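Local coordinates for protein endo-1,4-beta-xylanase C (Paenibacillus barcinonensis, PDB 4XUR) that binds xylan chains through this CBM22-2 carbohydrate-binding domain, part of a multimodular enzyme that hydrolyses internal beta-1,4-xylosidic linkages in xylans, at residues 98-103 with 141-146; 74-79 with 128-133; 86-91 with 160-165. One frame throughout, in Å; residues are numbered along the deposited sequence.

Interaction 1: 98-103 with 141-146. With XYP (beta-D-xylopyranose), chain D.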
loop_
_atom_site.group_PDB
_atom_site.type_symbol
_atom_site.label_atom_id
_atom_site.label_comp_id
_atom_site.label_asym_id
_atom_site.label_seq_id
_atom_site.Cartn_x
_atom_site.Cartn_y
_atom_site.Cartn_z
ATOM N N GLU A 98 2.844 7.897 -2.311
ATOM C CA GLU A 98 2.396 9.317 -2.112
ATOM C C GLU A 98 3.563 10.152 -1.707
ATOM O O GLU A 98 4.255 9.792 -0.744
ATOM C CB GLU A 98 1.311 9.358 -1.013
ATOM C CG GLU A 98 0.950 10.768 -0.589
ATOM C CD GLU A 98 -0.198 10.727 0.463
ATOM O OE1 GLU A 98 -1.272 10.215 0.147
ATOM O OE2 GLU A 98 0.062 11.110 1.620
ATOM N N LYS A 99 3.846 11.239 -2.447
ATOM C CA LYS A 99 5.030 12.084 -2.195
ATOM C C LYS A 99 4.663 13.520 -1.815
ATOM O O LYS A 99 3.797 14.115 -2.428
ATOM C CB LYS A 99 5.942 12.081 -3.410
ATOM C CG LYS A 99 6.690 10.797 -3.593
ATOM C CD LYS A 99 7.592 10.911 -4.834
ATOM C CE LYS A 99 7.081 10.122 -5.970
ATOM N NZ LYS A 99 8.081 10.068 -7.032
ATOM N N GLU A 100 5.334 14.018 -0.790
ATOM C CA GLU A 100 5.186 15.379 -0.265
ATOM C C GLU A 100 6.558 16.078 -0.437
ATOM O O GLU A 100 7.615 15.488 -0.136
ATOM C CB GLU A 100 4.814 15.361 1.224
ATOM C CG GLU A 100 4.721 16.738 1.862
ATOM C CD GLU A 100 4.657 16.662 3.358
ATOM O OE1 GLU A 100 3.603 16.418 3.887
ATOM O OE2 GLU A 100 5.710 16.841 4.031
ATOM N N PHE A 101 6.528 17.330 -0.924
ATOM C CA PHE A 101 7.672 18.140 -1.150
ATOM C C PHE A 101 7.509 19.457 -0.352
ATOM O O PHE A 101 6.452 20.054 -0.397
ATOM C CB PHE A 101 7.895 18.477 -2.633
ATOM C CG PHE A 101 8.236 17.271 -3.464
ATOM C CD1 PHE A 101 7.225 16.447 -3.964
ATOM C CD2 PHE A 101 9.561 16.900 -3.705
ATOM C CE1 PHE A 101 7.525 15.341 -4.726
ATOM C CE2 PHE A 101 9.842 15.797 -4.486
ATOM C CZ PHE A 101 8.814 15.009 -4.994
ATOM N N ASN A 102 8.583 19.872 0.284
ATOM C CA ASN A 102 8.644 21.155 1.003
ATOM C C ASN A 102 7.590 21.260 2.060
ATOM O O ASN A 102 7.122 22.361 2.342
ATOM C CB ASN A 102 8.580 22.343 0.035
ATOM C CG ASN A 102 9.533 22.222 -1.106
ATOM O OD1 ASN A 102 9.123 22.164 -2.254
ATOM N ND2 ASN A 102 10.772 22.131 -0.811
ATOM N N ARG A 103 7.182 20.120 2.627
ATOM C CA ARG A 103 6.154 20.125 3.669
ATOM C C ARG A 103 4.855 20.829 3.230
ATOM O O ARG A 103 4.178 21.441 4.027
ATOM C CB ARG A 103 6.674 20.766 4.953
ATOM C CG ARG A 103 7.944 20.127 5.466
ATOM C CD ARG A 103 8.176 20.481 6.923
ATOM N NE ARG A 103 9.423 21.182 7.046
ATOM C CZ ARG A 103 10.613 20.672 6.698
ATOM N NH1 ARG A 103 10.666 19.438 6.153
ATOM N NH2 ARG A 103 11.726 21.346 6.902
ATOM N N GLY A 141 8.086 13.757 2.462
ATOM C CA GLY A 141 7.317 12.487 2.708
ATOM C C GLY A 141 7.267 11.571 1.517
ATOM O O GLY A 141 7.188 12.013 0.369
ATOM N N LEU A 142 7.392 10.273 1.766
ATOM C CA LEU A 142 7.281 9.279 0.739
ATOM C C LEU A 142 6.629 8.049 1.380
ATOM O O LEU A 142 7.270 7.341 2.160
ATOM C CB LEU A 142 8.680 8.914 0.186
ATOM C CG LEU A 142 8.790 7.969 -1.042
ATOM C CD1 LEU A 142 10.073 8.252 -1.862
ATOM C CD2 LEU A 142 8.760 6.520 -0.673
ATOM N N ARG A 143 5.389 7.799 1.013
ATOM C CA ARG A 143 4.582 6.783 1.710
ATOM C C ARG A 143 4.149 5.769 0.712
ATOM O O ARG A 143 3.615 6.094 -0.371
ATOM C CB ARG A 143 3.369 7.450 2.359
ATOM C CG ARG A 143 3.675 8.624 3.249
ATOM C CD ARG A 143 3.176 9.940 2.695
ATOM N NE ARG A 143 3.694 11.124 3.443
ATOM C CZ ARG A 143 3.214 12.341 3.414
ATOM N NH1 ARG A 143 2.162 12.696 2.689
ATOM N NH2 ARG A 143 3.786 13.260 4.179
ATOM N N MET A 144 4.370 4.523 1.058
ATOM C CA MET A 144 3.899 3.438 0.207
ATOM C C MET A 144 2.442 3.127 0.534
ATOM O O MET A 144 2.042 3.202 1.664
ATOM C CB MET A 144 4.749 2.215 0.343
ATOM C CG MET A 144 4.684 1.520 1.693
ATOM S SD MET A 144 5.678 0.014 1.632
ATOM C CE MET A 144 4.726 -0.927 0.437
ATOM N N TYR A 145 1.633 2.749 -0.467
ATOM C CA TYR A 145 0.273 2.346 -0.194
ATOM C C TYR A 145 -0.252 1.385 -1.233
ATOM O O TYR A 145 0.360 1.275 -2.324
ATOM C CB TYR A 145 -0.679 3.561 -0.032
ATOM C CG TYR A 145 -0.949 4.414 -1.234
ATOM C CD1 TYR A 145 -0.080 5.440 -1.554
ATOM C CD2 TYR A 145 -2.133 4.280 -1.985
ATOM C CE1 TYR A 145 -0.335 6.270 -2.628
ATOM C CE2 TYR A 145 -2.404 5.102 -3.073
ATOM C CZ TYR A 145 -1.514 6.115 -3.365
ATOM O OH TYR A 145 -1.743 6.979 -4.436
ATOM N N ALA A 146 -1.342 0.690 -0.886
ATOM C CA ALA A 146 -2.020 -0.160 -1.869
ATOM C C ALA A 146 -3.378 0.389 -2.168
ATOM O O ALA A 146 -4.026 0.966 -1.322
ATOM C CB ALA A 146 -2.172 -1.604 -1.332
HETATM C C1 XYP D . -4.798 9.395 -6.247
HETATM C C2 XYP D . -4.694 7.923 -6.648
HETATM C C3 XYP D . -3.476 7.653 -7.522
HETATM C C4 XYP D . -3.434 8.673 -8.684
HETATM C C5 XYP D . -3.606 10.107 -8.173
HETATM O O2 XYP D . -4.558 7.127 -5.478
HETATM O O3 XYP D . -3.516 6.352 -8.056
HETATM O O4 XYP D . -2.142 8.531 -9.319
HETATM O O5 XYP D . -4.818 10.226 -7.458
HETATM O O HOH W 1 0.796 15.282 3.666
#
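Glu98 and Arg143, which bury the most surface here, face each other as an antiparallel hydrogen-bonded pair in the four-stranded sheet of a beta-sandwich, the fold of CBM22 xylan-binding modules. Strand axes 4.6 Å apart at 173° show a nearly straight pairing. The bonds Glu98 N to Arg143 O (2.8 Å) and Arg143 N to Glu98 O (2.9 Å) close the ring, and Glu100 with Gly141 makes the next one. On the same sheet face the Arg143 chain bends at chi2 (112°), which turns the guanidinium back toward strand 98-101. NH1 makes a salt bridge with Glu98 OE2 (2.8 Å), its hydrogen bond using that oxygen's anti lone pair, slightly out of the guanidinium plane. NH2 makes a second, to Glu100 OE1 at 3.2 Å, from above the carboxylate plane. Glu65 takes NE, Ser140 holds Glu100 OE2, and Arg29 and Arg31 share the Glu98 carboxylate; opposite charges in this salt-bridge network would probably stabilise their ionised forms. Glu98 also places its backbone N at the edge of the Tyr145 ring, 3.6 Å from CE1. Tyr145 OH, in the glycan pocket, donates a hydrogen bond to O2 of a bound xylose at 3.0 Å.

Interaction 2: 74-79 with 128-133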
loop_
_atom_site.group_PDB
_atom_site.type_symbol
_atom_site.label_atom_id
_atom_site.label_comp_id
_atom_site.label_asym_id
_atom_site.label_seq_id
_atom_site.Cartn_x
_atom_site.Cartn_y
_atom_site.Cartn_z
ATOM N N SER A 74 18.667 7.280 -3.392
ATOM C CA SER A 74 18.975 5.870 -3.570
ATOM C C SER A 74 17.897 5.183 -4.354
ATOM O O SER A 74 16.818 5.725 -4.539
ATOM C CB SER A 74 19.164 5.202 -2.183
ATOM O OG SER A 74 17.907 5.078 -1.518
ATOM N N THR A 75 18.176 3.924 -4.770
ATOM C CA THR A 75 17.166 3.047 -5.347
ATOM C C THR A 75 16.975 1.862 -4.336
ATOM O O THR A 75 17.958 1.320 -3.768
ATOM C CB THR A 75 17.645 2.506 -6.695
ATOM O OG1 THR A 75 17.856 3.617 -7.565
ATOM C CG2 THR A 75 16.647 1.556 -7.311
ATOM N N VAL A 76 15.738 1.535 -4.055
ATOM C CA VAL A 76 15.386 0.509 -3.136
ATOM C C VAL A 76 14.374 -0.447 -3.800
ATOM O O VAL A 76 13.789 -0.115 -4.793
ATOM C CB VAL A 76 14.898 1.072 -1.783
ATOM C CG1 VAL A 76 15.966 1.900 -1.124
ATOM C CG2 VAL A 76 13.634 1.927 -1.928
ATOM N N HIS A 77 14.228 -1.657 -3.239
ATOM C CA HIS A 77 13.249 -2.613 -3.746
ATOM C C HIS A 77 12.110 -2.749 -2.755
ATOM O O HIS A 77 12.366 -3.006 -1.586
ATOM C CB HIS A 77 13.895 -3.980 -3.995
ATOM C CG HIS A 77 13.044 -4.892 -4.822
ATOM N ND1 HIS A 77 12.807 -4.675 -6.150
ATOM C CD2 HIS A 77 12.389 -6.041 -4.500
ATOM C CE1 HIS A 77 12.029 -5.643 -6.631
ATOM N NE2 HIS A 77 11.766 -6.479 -5.649
ATOM N N ILE A 78 10.885 -2.508 -3.222
ATOM C CA ILE A 78 9.700 -2.669 -2.377
ATOM C C ILE A 78 8.872 -3.840 -2.843
ATOM O O ILE A 78 8.570 -3.997 -4.051
ATOM C CB ILE A 78 8.809 -1.421 -2.347
ATOM C CG1 ILE A 78 9.608 -0.225 -1.913
ATOM C CG2 ILE A 78 7.619 -1.659 -1.433
ATOM C CD1 ILE A 78 8.765 0.985 -1.463
ATOM N N SER A 79 8.434 -4.604 -1.883
ATOM C CA SER A 79 7.460 -5.711 -2.133
ATOM C C SER A 79 6.439 -5.865 -1.040
ATOM O O SER A 79 6.607 -5.409 0.081
ATOM C CB SER A 79 8.214 -7.013 -2.277
ATOM O OG SER A 79 8.897 -7.356 -1.049
ATOM N N ALA A 128 8.480 -3.882 -6.993
ATOM C CA ALA A 128 9.273 -3.118 -7.960
ATOM C C ALA A 128 10.455 -2.448 -7.279
ATOM O O ALA A 128 10.467 -2.255 -6.055
ATOM C CB ALA A 128 8.430 -2.062 -8.649
ATOM N N ASP A 129 11.443 -2.078 -8.073
ATOM C CA ASP A 129 12.439 -1.025 -7.617
ATOM C C ASP A 129 11.732 0.327 -7.646
ATOM O O ASP A 129 11.007 0.680 -8.592
ATOM C CB ASP A 129 13.657 -0.965 -8.526
ATOM C CG ASP A 129 14.684 -2.054 -8.287
ATOM O OD1 ASP A 129 14.523 -2.953 -7.457
ATOM O OD2 ASP A 129 15.723 -1.956 -8.972
ATOM N N ILE A 130 12.030 1.147 -6.645
ATOM C CA ILE A 130 11.646 2.583 -6.738
ATOM C C ILE A 130 12.856 3.477 -6.442
ATOM O O ILE A 130 13.816 3.076 -5.765
ATOM C CB ILE A 130 10.522 2.923 -5.766
ATOM C CG1 ILE A 130 10.939 2.740 -4.312
ATOM C CG2 ILE A 130 9.302 2.124 -6.098
ATOM C CD1 ILE A 130 10.486 3.850 -3.386
ATOM N N ILE A 131 12.762 4.715 -6.937
ATOM C CA ILE A 131 13.774 5.734 -6.716
ATOM C C ILE A 131 13.239 6.615 -5.564
ATOM O O ILE A 131 12.073 7.058 -5.556
ATOM C CB ILE A 131 13.947 6.548 -8.059
ATOM C CG1 ILE A 131 14.734 5.713 -9.025
ATOM C CG2 ILE A 131 14.606 7.922 -7.825
ATOM C CD1 ILE A 131 14.475 6.047 -10.458
ATOM N N VAL A 132 14.122 6.898 -4.618
ATOM C CA VAL A 132 13.865 7.854 -3.567
ATOM C C VAL A 132 14.453 9.171 -4.095
ATOM O O VAL A 132 15.680 9.207 -4.316
ATOM C CB VAL A 132 14.569 7.406 -2.247
ATOM C CG1 VAL A 132 14.185 8.271 -1.107
ATOM C CG2 VAL A 132 14.137 5.969 -1.910
ATOM N N PRO A 133 13.630 10.195 -4.285
ATOM C CA PRO A 133 14.194 11.487 -4.799
ATOM C C PRO A 133 15.290 12.079 -3.903
ATOM O O PRO A 133 15.273 11.831 -2.671
ATOM C CB PRO A 133 12.999 12.389 -4.855
ATOM C CG PRO A 133 11.804 11.487 -4.959
ATOM C CD PRO A 133 12.195 10.292 -4.130
#
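Val76 and Ile130 pack against each other on the buried face of two antiparallel strands, with Val76 CG2 3.7 Å from Ile130 CG1. Val76 CG2 lies between the backbone N and the carbonyl carbon, and Ile130 CG1 takes the equivalent place about its own first torsion (chi1 63°); both branches are thereby brought into the same strip of the interface. Ile78 joins from the next pair along, its CD1 3.9 Å from CD1 of Ile130, and Val132 CG2 approaches Val76 CG2 at the other end. Phe113, Met144, Leu67 and Leu70 lie against this apolar row, which therefore belongs to the interior between the sheets.

The backbone holds the row in register. Val76 and Ile130 exchange two bonds, Val76 N to Ile130 O at 3.0 Å and Ile130 N to Val76 O at 2.8 Å, and Ile78 and Ala128 exchange two more. Val132 N adds a nearly straight bond to Ser74 O just beyond the strands. This is strand pairing within the larger sheet of the jelly-roll beta-sandwich, and an angle of 138° between the short strand axes records how strongly the pair twists.

The opposite face, carrying Thr75, His77, Asp129 and Ile131, is more exposed and more thinly packed. Thr75 OG1 comes no nearer to Ile131 CG1 than 4.0 Å, and Thr75 CG2 is 4.0 Å from Asp129 OD2, though it lies closer to the Ile130 carbonyl oxygen. A polar link is the exception: His77 ND1 donates to Asp129 OD1 at 2.8 Å, reaching the oxygen on its anti side, slightly out of both planes. Ring and carboxylate planes are 83° apart, with the acid at the ring's edge. The other ring nitrogen, NE2, bonds to Glu127 OE1, which probably helps hold the imidazole's rotation.

Interaction 3: 86-91 with 160-165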
loop_
_atom_site.group_PDB
_atom_site.type_symbol
_atom_site.label_atom_id
_atom_site.label_comp_id
_atom_site.label_asym_id
_atom_site.label_seq_id
_atom_site.Cartn_x
_atom_site.Cartn_y
_atom_site.Cartn_z
ATOM N N GLU A 86 -13.787 -11.477 -1.447
ATOM C CA GLU A 86 -15.182 -11.251 -1.841
ATOM C C GLU A 86 -15.314 -10.452 -3.126
ATOM O O GLU A 86 -14.459 -9.658 -3.475
ATOM C CB GLU A 86 -15.983 -10.652 -0.675
ATOM C CG GLU A 86 -15.678 -9.228 -0.329
ATOM C CD GLU A 86 -16.540 -8.695 0.793
ATOM O OE1 GLU A 86 -16.513 -9.268 1.911
ATOM O OE2 GLU A 86 -17.225 -7.684 0.555
ATOM N N GLY A 87 -16.401 -10.650 -3.852
ATOM C CA GLY A 87 -16.669 -9.861 -5.042
ATOM C C GLY A 87 -16.271 -10.557 -6.356
ATOM O O GLY A 87 -16.555 -11.745 -6.527
ATOM N N PRO A 88 -15.574 -9.847 -7.265
ATOM C CA PRO A 88 -15.336 -10.383 -8.579
ATOM C C PRO A 88 -14.378 -11.553 -8.542
ATOM O O PRO A 88 -13.800 -11.868 -7.485
ATOM C CB PRO A 88 -14.687 -9.218 -9.337
ATOM C CG PRO A 88 -14.010 -8.409 -8.243
ATOM C CD PRO A 88 -14.961 -8.519 -7.078
ATOM N N ALA A 89 -14.230 -12.188 -9.686
ATOM C CA ALA A 89 -13.384 -13.391 -9.854
ATOM C C ALA A 89 -11.894 -13.026 -9.922
ATOM O O ALA A 89 -11.057 -13.767 -9.449
ATOM C CB ALA A 89 -13.810 -14.099 -11.164
ATOM N N THR A 90 -11.607 -11.878 -10.531
ATOM C CA THR A 90 -10.267 -11.284 -10.528
ATOM C C THR A 90 -10.347 -9.777 -10.244
ATOM O O THR A 90 -11.367 -9.116 -10.530
ATOM C CB THR A 90 -9.532 -11.475 -11.878
ATOM O OG1 THR A 90 -10.097 -10.624 -12.890
ATOM C CG2 THR A 90 -9.574 -12.907 -12.282
ATOM N N GLN A 91 -9.228 -9.199 -9.726
ATOM C CA GLN A 91 -9.180 -7.761 -9.558
ATOM C C GLN A 91 -7.662 -7.316 -9.528
ATOM O O GLN A 91 -6.860 -7.997 -8.948
ATOM C CB GLN A 91 -9.899 -7.377 -8.259
ATOM C CG GLN A 91 -9.803 -5.904 -7.829
ATOM C CD GLN A 91 -10.447 -4.960 -8.815
ATOM O OE1 GLN A 91 -11.638 -5.101 -9.106
ATOM N NE2 GLN A 91 -9.684 -3.979 -9.324
ATOM N N ASP A 160 -14.682 -2.153 -7.568
ATOM C CA ASP A 160 -13.530 -1.287 -7.295
ATOM C C ASP A 160 -13.187 -1.143 -5.829
ATOM O O ASP A 160 -11.993 -0.922 -5.476
ATOM C CB ASP A 160 -13.797 0.155 -7.794
ATOM C CG ASP A 160 -13.838 0.259 -9.290
ATOM O OD1 ASP A 160 -13.021 -0.343 -10.035
ATOM O OD2 ASP A 160 -14.715 1.023 -9.742
ATOM N N THR A 161 -14.191 -1.254 -4.946
ATOM C CA THR A 161 -14.036 -0.856 -3.546
ATOM C C THR A 161 -14.085 -2.022 -2.582
ATOM O O THR A 161 -14.433 -1.860 -1.410
ATOM C CB THR A 161 -15.022 0.280 -3.140
ATOM O OG1 THR A 161 -16.351 -0.153 -3.391
ATOM C CG2 THR A 161 -14.717 1.580 -3.859
ATOM N N ILE A 162 -13.827 -3.222 -3.091
ATOM C CA ILE A 162 -13.812 -4.365 -2.262
ATOM C C ILE A 162 -12.743 -4.282 -1.166
ATOM O O ILE A 162 -11.677 -3.667 -1.367
ATOM C CB ILE A 162 -13.574 -5.697 -3.053
ATOM C CG1 ILE A 162 -12.314 -5.591 -3.902
ATOM C CG2 ILE A 162 -14.793 -6.043 -3.874
ATOM C CD1 ILE A 162 -11.498 -6.845 -3.836
ATOM N N PRO A 163 -13.011 -4.880 0.027
ATOM C CA PRO A 163 -11.977 -4.951 1.054
ATOM C C PRO A 163 -10.844 -5.872 0.638
ATOM O O PRO A 163 -11.040 -6.761 -0.209
ATOM C CB PRO A 163 -12.711 -5.548 2.263
ATOM C CG PRO A 163 -13.779 -6.408 1.638
ATOM C CD PRO A 163 -14.218 -5.683 0.381
ATOM N N PHE A 164 -9.643 -5.677 1.188
ATOM C CA PHE A 164 -8.517 -6.523 0.866
ATOM C C PHE A 164 -7.441 -6.482 1.974
ATOM O O PHE A 164 -7.454 -5.623 2.819
ATOM C CB PHE A 164 -7.890 -6.190 -0.501
ATOM C CG PHE A 164 -7.248 -4.818 -0.591
ATOM C CD1 PHE A 164 -5.978 -4.626 -0.152
ATOM C CD2 PHE A 164 -7.950 -3.764 -1.124
ATOM C CE1 PHE A 164 -5.405 -3.361 -0.238
ATOM C CE2 PHE A 164 -7.370 -2.510 -1.252
ATOM C CZ PHE A 164 -6.083 -2.338 -0.782
ATOM N N TYR A 165 -6.590 -7.485 1.925
ATOM C CA TYR A 165 -5.537 -7.752 2.912
ATOM C C TYR A 165 -4.190 -7.480 2.307
ATOM O O TYR A 165 -3.985 -7.745 1.136
ATOM C CB TYR A 165 -5.558 -9.240 3.351
ATOM C CG TYR A 165 -6.928 -9.674 3.890
ATOM C CD1 TYR A 165 -7.945 -10.065 3.002
ATOM C CD2 TYR A 165 -7.197 -9.594 5.250
ATOM C CE1 TYR A 165 -9.223 -10.452 3.502
ATOM C CE2 TYR A 165 -8.450 -9.943 5.767
ATOM C CZ TYR A 165 -9.443 -10.398 4.865
ATOM O OH TYR A 165 -10.683 -10.742 5.356
#
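Glu86 lays its carboxylate end across the ring of Pro163 at about a right angle, with OE2 3.6 Å from Pro163 CD and the acid carbon CD 3.7 Å from Pro163 CG. The chain runs extended beyond CG (chi2 178°), which carries the acid group as far as the proline ring. No hydrogen bond spans the two segments, so the evidence for contact is van der Waals distance and a modest buried surface of 268 Å². Replacing Pro163 by an alanine, which lacks CG and CD, would probably open a gap beside the Glu86 carboxylate end and set it freer to turn.

Ile162, with the largest area covered in this contact, packs against the 86-88 backbone. Its CG2 methyl meets Glu86 O at 3.7 Å and Pro88 CD at 4.1 Å, touching both sides of Gly87 in the sequence. The Glu86 carbonyl oxygen is buried by this contact and has no polar partner in the model. At Gly87 phi is 98° and psi -133°, and a CB would collide with Ile162 CG2 as well as with the preceding carbonyl. Arg55 NH1 donates a hydrogen bond to the Ile162 carbonyl, and Tyr84 also touches the isoleucine side chain. Such a proline-containing surface turn, leading into strand 90-101 and resting on the approach to strand 164-173, is a loop contact bridging the two sheets of the beta-sandwich.

From the N terminus, segment 74-79 comes first, and its pairing with 128-133 in interaction 2 closes a loop that contains 86-91 and 98-103. Interaction 3 starts inside that loop and closes only at 160-165, so the two cross. Interaction 1 also crosses interaction 2, but is nested within the loop closed by interaction 3. Interaction 1 ties neighbouring strands of the four-stranded sheet, interaction 2 pairs strands of the other sheet, and interaction 3 joins the approaches to strands from both. Interactions 1 and 2 touch through the core, with Met144 CE 3.5 Å from Ile78 CG2; Ala146 meets Phe164 between interactions 1 and 3. Interactions 2 and 3 do not touch.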